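Local coordinates for chitinase A (Pteris ryukyuensis, PDB 5YLG), which is probably a chitin-degrading glycoside hydrolase of family 18, of which this fragment is the LysM domain, a small sugar-binding module, at residues D11-I16 with A32-N37. Sequence-based numbering, arbitrary orientation.
With ZN (zinc ion), chain F; EDO (1,2-ethanediol), chain G.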
loop_
_atom_site.group_PDB
_atom_site.type_symbol
_atom_site.label_atom_id
_atom_site.label_comp_id
_atom_site.label_asym_id
_atom_site.label_seq_id
_atom_site.Cartn_x
_atom_site.Cartn_y
_atom_site.Cartn_z
ATOM N N ASP A 11 0.637 6.083 -7.501
ATOM C CA ASP A 11 -0.065 5.364 -6.474
ATOM C C ASP A 11 0.160 6.015 -5.085
ATOM O O ASP A 11 1.214 6.530 -4.738
ATOM C CB ASP A 11 0.468 3.894 -6.389
ATOM C CG ASP A 11 -0.100 2.981 -7.436
ATOM O OD1 ASP A 11 -1.162 3.309 -8.076
ATOM O OD2 ASP A 11 0.477 1.891 -7.598
ATOM N N THR A 12 -0.863 5.880 -4.292
ATOM C CA THR A 12 -0.745 6.307 -2.855
ATOM C C THR A 12 -1.278 5.139 -2.016
ATOM O O THR A 12 -2.106 4.322 -2.438
ATOM C CB THR A 12 -1.528 7.546 -2.492
ATOM O OG1 THR A 12 -2.916 7.309 -2.677
ATOM C CG2 THR A 12 -1.131 8.709 -3.394
ATOM N N CYS A 13 -0.860 5.087 -0.739
ATOM C CA CYS A 13 -1.439 4.092 0.160
ATOM C C CYS A 13 -2.890 4.268 0.365
ATOM O O CYS A 13 -3.635 3.283 0.422
ATOM C CB CYS A 13 -0.715 4.191 1.528
ATOM S SG CYS A 13 1.041 3.829 1.513
ATOM N N TYR A 14 -3.386 5.520 0.462
ATOM C CA TYR A 14 -4.802 5.766 0.591
ATOM C C TYR A 14 -5.566 5.213 -0.625
ATOM O O TYR A 14 -6.554 4.515 -0.469
ATOM C CB TYR A 14 -5.100 7.265 0.679
ATOM C CG TYR A 14 -6.496 7.611 0.715
ATOM C CD1 TYR A 14 -7.322 7.275 1.762
ATOM C CD2 TYR A 14 -7.046 8.259 -0.377
ATOM C CE1 TYR A 14 -8.658 7.635 1.775
ATOM C CE2 TYR A 14 -8.384 8.621 -0.369
ATOM C CZ TYR A 14 -9.152 8.306 0.704
ATOM O OH TYR A 14 -10.481 8.642 0.720
ATOM N N ALA A 15 -5.054 5.511 -1.821
ATOM C CA ALA A 15 -5.818 5.097 -2.984
ATOM C C ALA A 15 -5.806 3.630 -3.197
ATOM O O ALA A 15 -6.828 2.995 -3.565
ATOM C CB ALA A 15 -5.268 5.804 -4.208
ATOM N N ILE A 16 -4.707 2.927 -2.878
ATOM C CA ILE A 16 -4.637 1.476 -2.896
ATOM C C ILE A 16 -5.658 0.891 -1.932
ATOM O O ILE A 16 -6.410 -0.081 -2.246
ATOM C CB ILE A 16 -3.238 0.994 -2.514
ATOM C CG1 ILE A 16 -2.243 1.309 -3.670
ATOM C CG2 ILE A 16 -3.206 -0.445 -2.155
ATOM C CD1 ILE A 16 -0.810 1.222 -3.274
ATOM N N ALA A 32 4.555 -3.334 7.834
ATOM C CA ALA A 32 5.743 -3.094 8.651
ATOM C C ALA A 32 6.359 -1.684 8.573
ATOM O O ALA A 32 7.504 -1.439 8.090
ATOM C CB ALA A 32 6.750 -4.245 8.378
ATOM N N GLY A 33 5.628 -0.668 9.086
ATOM C CA GLY A 33 6.167 0.704 9.149
ATOM C C GLY A 33 6.442 1.393 7.814
ATOM O O GLY A 33 7.248 2.345 7.726
ATOM N N ILE A 34 5.776 0.899 6.754
ATOM C CA ILE A 34 5.865 1.484 5.383
ATOM C C ILE A 34 5.870 2.980 5.469
ATOM O O ILE A 34 5.091 3.543 6.300
ATOM C CB ILE A 34 4.626 0.953 4.538
ATOM C CG1 ILE A 34 4.754 1.408 3.095
ATOM C CG2 ILE A 34 3.277 1.316 5.176
ATOM C CD1 ILE A 34 3.843 0.643 2.099
ATOM N N ASP A 35 6.640 3.666 4.601
ATOM C CA ASP A 35 6.613 5.094 4.570
ATOM C C ASP A 35 5.726 5.514 3.432
ATOM O O ASP A 35 6.181 5.586 2.259
ATOM C CB ASP A 35 7.978 5.707 4.467
ATOM C CG ASP A 35 7.902 7.085 4.737
ATOM O OD1 ASP A 35 6.760 7.594 4.878
ATOM O OD2 ASP A 35 8.957 7.747 4.663
ATOM N N CYS A 36 4.453 5.769 3.711
ATOM C CA CYS A 36 3.527 6.143 2.664
ATOM C C CYS A 36 3.783 7.472 2.068
ATOM O O CYS A 36 3.329 7.775 0.958
ATOM C CB CYS A 36 2.138 6.100 3.245
ATOM S SG CYS A 36 1.529 4.435 3.545
ATOM N N ASN A 37 4.648 8.325 2.638
ATOM C CA ASN A 37 4.974 9.572 1.930
ATOM C C ASN A 37 6.207 9.462 1.083
ATOM O O ASN A 37 6.725 10.437 0.527
ATOM C CB ASN A 37 5.015 10.822 2.833
ATOM C CG ASN A 37 6.166 10.841 3.774
ATOM O OD1 ASN A 37 7.190 10.106 3.757
ATOM N ND2 ASN A 37 6.084 11.838 4.662
HETATM ZN ZN ZN F . 8.507 9.733 4.986
HETATM C C1 EDO G . 4.406 6.748 -6.287
HETATM O O1 EDO G . 3.295 7.674 -5.973
HETATM C C2 EDO G . 5.452 7.379 -7.197
HETATM O O2 EDO G . 4.748 7.926 -8.271
HETATM O O HOH W 1 0.886 7.259 -0.157
#
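Cys13 and Cys36 join in a disulfide that ties the first helix of this LysM domain, residues 13-20, to the loop that runs from helix 24-29 to strand 44-46. LysM domains have a beta-alpha-alpha-beta fold, and here the covalent ring closed by the link contains both helices, 13-20 and 24-29. The SG atoms lie 2.2 Å apart, and a chi3 of -97° sets the two CB-SG arms nearly at right angles. Each CB points at the other segment, and with SG anti to the carbonyl carbon and beside the backbone N in both residues, the two sulfurs meet. The bridge spans 5.9 Å between Cys13 CA and Cys36 CA. Cys13 is the buried half: its side chain also touches Leu24 and Phe27 of the second helix. Ile34 adds a slight apolar contact, CD1 reaching to 4.3 Å from Cys13 SG, while its side chain also packs on Phe27, Leu39 and Gln43.

Beside the disulfide, a water ties the two backbones together, accepting from Cys13 N and donating to Cys36 O. It thereby satisfies an NH at the helix start, where Thr12 is the N-cap and its OG1 accepts from Ala15 N.

On the loop side, Asp35 and Asn37 flank Cys36 with side chains that leave their backbone away from the helix. Asp35 OD1 accepts from Asn37 N in an Asx turn, the donor lying well above the carboxylate plane. A zinc ion sits 2.1 Å from Asp35 OD2 and 1.8 Å from Asn37 OD1, the latter short for a zinc-oxygen bond and to be read with caution.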